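Local atomic coordinates of filamentation induced by cAMP protein Fic (Desulfovibrio alaskensis, PDB entry 4RGL), a protein that belongs to the Fic/DOC family and joins a mainly helical Fic core to a C-terminal domain of the helix-turn-helix class. Residues L40-R43 and L44-E47; V216-D219 and R220-D223. All blocks are in the same frame, centred on the assembly; numbering follows the deposited sequence.

Contact 1 (L40-R43 and L44-E47); sequences LTPR and LRRE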
ATOM      1  N   LEU A  40      -4.703  -3.636  12.182  1.00105.09           N
ATOM      2  CA  LEU A  40      -4.509  -3.721  10.734  1.00102.72           C
ATOM      3  C   LEU A  40      -5.102  -5.034  10.189  1.00105.10           C
ATOM      4  O   LEU A  40      -4.438  -6.077  10.216  1.00105.67           O
ATOM      5  CB  LEU A  40      -2.995  -3.621  10.398  1.00102.39           C
ATOM      6  CG  LEU A  40      -2.631  -3.398   8.922  1.00105.13           C
ATOM      7  CD1 LEU A  40      -3.102  -2.033   8.441  1.00104.28           C
ATOM      8  CD2 LEU A  40      -1.135  -3.519   8.712  1.00106.83           C
ATOM      9  N   THR A  41      -6.375  -4.985   9.742  1.00 99.16           N
ATOM     10  CA  THR A  41      -7.090  -6.156   9.216  1.00 97.61           C
ATOM     11  C   THR A  41      -6.640  -6.459   7.752  1.00 98.18           C
ATOM     12  O   THR A  41      -5.952  -5.636   7.135  1.00 96.81           O
ATOM     13  CB  THR A  41      -8.623  -5.920   9.295  1.00104.50           C
ATOM     14  OG1 THR A  41      -8.967  -4.790   8.493  1.00102.14           O
ATOM     15  CG2 THR A  41      -9.109  -5.715  10.723  1.00104.06           C
ATOM     16  N   PRO A  42      -7.046  -7.630   7.164  1.00 93.24           N
ATOM     17  CA  PRO A  42      -6.642  -7.925   5.776  1.00 91.83           C
ATOM     18  C   PRO A  42      -7.172  -6.881   4.784  1.00 93.49           C
ATOM     19  O   PRO A  42      -6.484  -6.551   3.809  1.00 92.93           O
ATOM     20  CB  PRO A  42      -7.260  -9.306   5.514  1.00 93.97           C
ATOM     21  CG  PRO A  42      -7.510  -9.879   6.863  1.00 99.48           C
ATOM     22  CD  PRO A  42      -7.846  -8.730   7.737  1.00 95.17           C
ATOM     23  N   ARG A  43      -8.396  -6.342   5.042  1.00 87.82           N
ATOM     24  CA  ARG A  43      -8.994  -5.311   4.188  1.00 85.70           C
ATOM     25  C   ARG A  43      -8.159  -4.030   4.215  1.00 85.55           C
ATOM     26  O   ARG A  43      -7.912  -3.442   3.161  1.00 84.12           O
ATOM     27  CB  ARG A  43     -10.438  -5.017   4.617  1.00 87.14           C
ATOM     28  CG  ARG A  43     -11.422  -6.095   4.189  1.00101.86           C
ATOM     29  CD  ARG A  43     -12.843  -5.778   4.625  1.00115.41           C
ATOM     30  NE  ARG A  43     -13.810  -6.718   4.047  1.00125.83           N
ATOM     31  CZ  ARG A  43     -14.150  -7.875   4.611  1.00140.87           C
ATOM     32  NH1 ARG A  43     -13.608  -8.244   5.768  1.00126.09           N
ATOM     33  NH2 ARG A  43     -15.029  -8.674   4.021  1.00129.67           N
ATOM     34  N   LEU A  44      -7.666  -3.629   5.417  1.00 79.81           N
ATOM     35  CA  LEU A  44      -6.827  -2.429   5.564  1.00 78.23           C
ATOM     36  C   LEU A  44      -5.477  -2.615   4.856  1.00 77.42           C
ATOM     37  O   LEU A  44      -5.029  -1.707   4.148  1.00 76.20           O
ATOM     38  CB  LEU A  44      -6.611  -2.092   7.048  1.00 79.22           C
ATOM     39  CG  LEU A  44      -7.878  -1.728   7.839  1.00 84.63           C
ATOM     40  CD1 LEU A  44      -7.574  -1.586   9.321  1.00 85.75           C
ATOM     41  CD2 LEU A  44      -8.525  -0.456   7.295  1.00 86.41           C
ATOM     42  N   ARG A  45      -4.851  -3.820   5.001  1.00 71.17           N
ATOM     43  CA  ARG A  45      -3.621  -4.149   4.264  1.00 69.31           C
ATOM     44  C   ARG A  45      -3.855  -4.028   2.764  1.00 70.48           C
ATOM     45  O   ARG A  45      -3.019  -3.474   2.050  1.00 70.06           O
ATOM     46  CB  ARG A  45      -3.135  -5.566   4.604  1.00 68.56           C
ATOM     47  CG  ARG A  45      -2.603  -5.727   6.002  1.00 78.58           C
ATOM     48  CD  ARG A  45      -1.940  -7.083   6.175  1.00 88.46           C
ATOM     49  NE  ARG A  45      -1.520  -7.320   7.553  1.00103.04           N
ATOM     50  CZ  ARG A  45      -2.274  -7.931   8.462  1.00123.09           C
ATOM     51  NH1 ARG A  45      -3.489  -8.365   8.142  1.00108.20           N
ATOM     52  NH2 ARG A  45      -1.822  -8.112   9.694  1.00116.87           N
ATOM     53  N   ARG A  46      -5.016  -4.520   2.289  1.00 65.27           N
ATOM     54  CA  ARG A  46      -5.369  -4.461   0.882  1.00 64.60           C
ATOM     55  C   ARG A  46      -5.615  -3.008   0.444  1.00 68.12           C
ATOM     56  O   ARG A  46      -5.112  -2.593  -0.598  1.00 67.07           O
ATOM     57  CB  ARG A  46      -6.609  -5.332   0.594  1.00 63.49           C
ATOM     58  CG  ARG A  46      -6.997  -5.400  -0.897  1.00 69.38           C
ATOM     59  CD  ARG A  46      -5.853  -5.914  -1.785  1.00 71.81           C
ATOM     60  NE  ARG A  46      -5.384  -7.244  -1.376  1.00 65.91           N
ATOM     61  CZ  ARG A  46      -5.927  -8.380  -1.797  1.00 75.26           C
ATOM     62  NH1 ARG A  46      -6.976  -8.361  -2.612  1.00 63.39           N
ATOM     63  NH2 ARG A  46      -5.449  -9.545  -1.381  1.00 58.86           N
ATOM     64  N   GLU A  47      -6.361  -2.221   1.265  1.00 64.81           N
ATOM     65  CA  GLU A  47      -6.619  -0.806   0.971  1.00 64.09           C
ATOM     66  C   GLU A  47      -5.314  -0.069   0.736  1.00 65.47           C
ATOM     67  O   GLU A  47      -5.181   0.651  -0.252  1.00 64.58           O
ATOM     68  CB  GLU A  47      -7.405  -0.142   2.115  1.00 66.40           C
ATOM     69  CG  GLU A  47      -8.866  -0.558   2.191  1.00 79.95           C
ATOM     70  CD  GLU A  47      -9.653   0.101   3.315  1.00107.84           C
ATOM     71  OE1 GLU A  47      -9.209   1.163   3.815  1.00 97.96           O
ATOM     72  OE2 GLU A  47     -10.736  -0.422   3.662  1.00107.31           O
TER
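Leu40 and Arg45 bring their side chains together at the start of helix 42-59, crossing at a slant rather than running alongside one another. With CG of Leu40 anti to the backbone N (chi1 -168°), this branch carbon meets CG of Arg45 at 3.7 Å, and the CD2 methyl lies against the same methylene. The CD1 methyl of Leu40 reaches CB of Leu44, 3.8 Å away, so that the leucine touches two successive residues of the first turn.

The arginine chain is extended from CG to NE and runs back past the point where the helix begins. There the flat guanidinium of Arg45 lies with one face toward the carbonyl O of Leu40, which stands 2.9 Å above the plane and is displaced toward the rim. The distance from Leu40 O to Arg45 NH1 is 3.2 Å, but the N-H groups do not aim at the oxygen, and the pair is not a hydrogen bond.

Thr41 occupies the N-cap position, and its OG1 lies 3.3 Å from CG of Leu44, a polar atom against an apolar branch. Thr41 O accepts the N-H of Arg45 N in a nearly straight bond of 3.0 Å. The next two helical bonds run from Arg46 N to Pro42 O and from Glu47 N to Arg43 O.

Chemically, the helix start combines regular backbone bonding with a small apolar patch, while any attraction between guanidinium and carbonyl is probably electrostatic, since the positive group is laid over the oxygen without a directed bond.

Contact 2 (V216-D219 and R220-D223); sequences VIRD and RQED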
ATOM      1  N   VAL A 216       2.362   9.877  -1.358  1.00 67.45           N
ATOM      2  CA  VAL A 216       3.099  11.112  -1.053  1.00 67.90           C
ATOM      3  C   VAL A 216       4.001  11.478  -2.246  1.00 73.98           C
ATOM      4  O   VAL A 216       4.022  12.637  -2.675  1.00 75.19           O
ATOM      5  CB  VAL A 216       3.924  10.977   0.262  1.00 71.22           C
ATOM      6  CG1 VAL A 216       4.700  12.256   0.559  1.00 71.71           C
ATOM      7  CG2 VAL A 216       3.026  10.607   1.438  1.00 71.13           C
ATOM      8  N   ILE A 217       4.705  10.472  -2.810  1.00 70.35           N
ATOM      9  CA  ILE A 217       5.602  10.669  -3.957  1.00 70.22           C
ATOM     10  C   ILE A 217       4.800  11.134  -5.184  1.00 75.12           C
ATOM     11  O   ILE A 217       5.291  11.946  -5.962  1.00 74.71           O
ATOM     12  CB  ILE A 217       6.386   9.363  -4.257  1.00 72.27           C
ATOM     13  CG1 ILE A 217       7.124   8.864  -2.994  1.00 73.13           C
ATOM     14  CG2 ILE A 217       7.355   9.556  -5.435  1.00 71.61           C
ATOM     15  CD1 ILE A 217       7.628   7.404  -3.091  1.00 82.64           C
ATOM     16  N   ARG A 218       3.550  10.631  -5.338  1.00 72.80           N
ATOM     17  CA  ARG A 218       2.665  11.018  -6.449  1.00 73.08           C
ATOM     18  C   ARG A 218       2.216  12.485  -6.307  1.00 79.38           C
ATOM     19  O   ARG A 218       2.145  13.209  -7.303  1.00 80.21           O
ATOM     20  CB  ARG A 218       1.441  10.092  -6.503  1.00 72.09           C
ATOM     21  CG  ARG A 218       0.460  10.415  -7.632  1.00 82.83           C
ATOM     22  CD  ARG A 218      -0.887   9.775  -7.373  1.00 96.57           C
ATOM     23  NE  ARG A 218      -1.496  10.293  -6.144  1.00109.21           N
ATOM     24  CZ  ARG A 218      -2.433   9.653  -5.454  1.00123.89           C
ATOM     25  NH1 ARG A 218      -2.839   8.448  -5.834  1.00105.96           N
ATOM     26  NH2 ARG A 218      -2.931  10.189  -4.348  1.00116.10           N
ATOM     27  N   ASP A 219       1.911  12.916  -5.076  1.00 76.48           N
ATOM     28  CA  ASP A 219       1.452  14.273  -4.829  1.00 77.87           C
ATOM     29  C   ASP A 219       2.632  15.269  -4.854  1.00 83.32           C
ATOM     30  O   ASP A 219       2.445  16.438  -5.206  1.00 84.19           O
ATOM     31  CB  ASP A 219       0.703  14.351  -3.490  1.00 80.30           C
ATOM     32  CG  ASP A 219      -0.574  13.507  -3.450  1.00 91.73           C
ATOM     33  OD1 ASP A 219      -1.039  13.069  -4.541  1.00 90.57           O
ATOM     34  OD2 ASP A 219      -1.117  13.301  -2.341  1.00100.55           O
ATOM     35  N   ARG A 220       3.850  14.793  -4.519  1.00 79.38           N
ATOM     36  CA  ARG A 220       5.065  15.626  -4.566  1.00 79.52           C
ATOM     37  C   ARG A 220       5.904  15.266  -5.788  1.00 81.98           C
ATOM     38  O   ARG A 220       7.134  15.356  -5.742  1.00 81.47           O
ATOM     39  CB  ARG A 220       5.896  15.449  -3.279  1.00 79.25           C
ATOM     40  CG  ARG A 220       5.160  15.821  -2.011  1.00 87.27           C
ATOM     41  CD  ARG A 220       6.035  15.593  -0.804  1.00 92.05           C
ATOM     42  NE  ARG A 220       5.300  15.769   0.441  1.00 95.53           N
ATOM     43  CZ  ARG A 220       5.811  15.516   1.639  1.00109.04           C
ATOM     44  NH1 ARG A 220       7.058  15.067   1.757  1.00 93.68           N
ATOM     45  NH2 ARG A 220       5.076  15.692   2.730  1.00 95.52           N
ATOM     46  N   GLN A 221       5.238  14.851  -6.880  1.00 77.90           N
ATOM     47  CA  GLN A 221       5.895  14.332  -8.077  1.00 77.27           C
ATOM     48  C   GLN A 221       6.883  15.363  -8.682  1.00 83.25           C
ATOM     49  O   GLN A 221       8.031  15.011  -8.972  1.00 82.10           O
ATOM     50  CB  GLN A 221       4.848  13.926  -9.116  1.00 78.00           C
ATOM     51  CG  GLN A 221       5.378  12.986 -10.183  1.00 84.11           C
ATOM     52  CD  GLN A 221       4.278  12.476 -11.078  1.00 93.65           C
ATOM     53  OE1 GLN A 221       3.138  12.259 -10.646  1.00 83.13           O
ATOM     54  NE2 GLN A 221       4.619  12.188 -12.325  1.00 90.07           N
ATOM     55  N   GLU A 222       6.443  16.639  -8.839  1.00 82.15           N
ATOM     56  CA  GLU A 222       7.297  17.691  -9.411  1.00 83.26           C
ATOM     57  C   GLU A 222       8.589  17.866  -8.576  1.00 88.16           C
ATOM     58  O   GLU A 222       9.679  17.944  -9.146  1.00 87.42           O
ATOM     59  CB  GLU A 222       6.532  19.026  -9.506  1.00 86.11           C
ATOM     60  CG  GLU A 222       7.297  20.112 -10.259  1.00 98.84           C
ATOM     61  CD  GLU A 222       6.624  21.474 -10.276  1.00125.13           C
ATOM     62  OE1 GLU A 222       6.377  22.029  -9.178  1.00123.47           O
ATOM     63  OE2 GLU A 222       6.463  22.039 -11.383  1.00115.37           O
ATOM     64  N   ASP A 223       8.461  17.892  -7.212  1.00 85.34           N
ATOM     65  CA  ASP A 223       9.616  18.030  -6.310  1.00 85.73           C
ATOM     66  C   ASP A 223      10.455  16.763  -6.314  1.00 87.19           C
ATOM     67  O   ASP A 223      11.684  16.839  -6.308  1.00 86.67           O
ATOM     68  CB  ASP A 223       9.155  18.354  -4.871  1.00 89.31           C
ATOM     69  CG  ASP A 223       8.437  19.691  -4.725  1.00108.48           C
ATOM     70  OD1 ASP A 223       7.760  20.117  -5.698  1.00110.94           O
ATOM     71  OD2 ASP A 223       8.465  20.259  -3.612  1.00116.52           O
TER
HETATM   72  O   HOH W   1       3.243  17.852  -8.123  1.00 69.17           O
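Van der Waals packing of a Val216 methyl on the face of the Arg220 guanidinium, and on its CD, joins the two side chains at this break between helices. The two side chains lie next to each other and point the same way. Methyl CG1 of Val216 sits over the centre of the Arg220 guanidinium, 3.5 Å above its plane, and is 3.8 Å from the methylene CD of Arg220. The valine torsion explains the placement: CG1 is anti to the backbone N (chi1 179°), on the side along which the extended arginine chain passes. Ile217 and Val216 are buried, packing on Met244 and Ala247 of helix 238-257.

Backbone bonding across the break is limited to one hydrogen bond, from Arg220 N to Val216 O, 2.8 Å long and noticeably bent at 144°. The following pair, Gln221 N and Ile217 O, is close at 3.0 Å, but its angle is too poor for a bond. A water weakly bridges Asp219 O and Glu222 N.

Charged groups pair on both sides of the break. Arg218 NE donates to Asp219 OD1 at 3.2 Å in a salt bridge between neighbours; the oxygen lies at the guanidinium edge, in its plane, whereas the nitrogen approaches from above the carboxylate plane. Arg220 NH2 forms a salt bridge with Asp250 of helix 238-257, holding the guanidinium on whose face the valine methyl packs.

The arrangement is typical of a helix-helix junction with almost no linker: Arg220 is both the first residue to leave helical geometry after helix 214-219 and the N-cap of helix 221-234.

In the fold
From the N terminus, the chain passes through helix 16-32 and then reaches contact 1, where a loop turns into helix 42-59. That local contact closes within one helical turn. Many helices later, contact 2 closes a similarly short span where helix 214-219 gives way to helix 221-234. The two contacts are therefore in series, neither nested nor crossed; the centres of contact 1 and contact 2 lie about 24 Å apart, and the nearest atoms of contact 1 and contact 2 about 10 Å apart. A tie between the two regions nevertheless exists, because Arg218 and Ile217 of contact 2 pack on Ala55, Ala58 and Ile59, farther along the helix that contact 1 begins, while helix 238-257 also packs against contact 2.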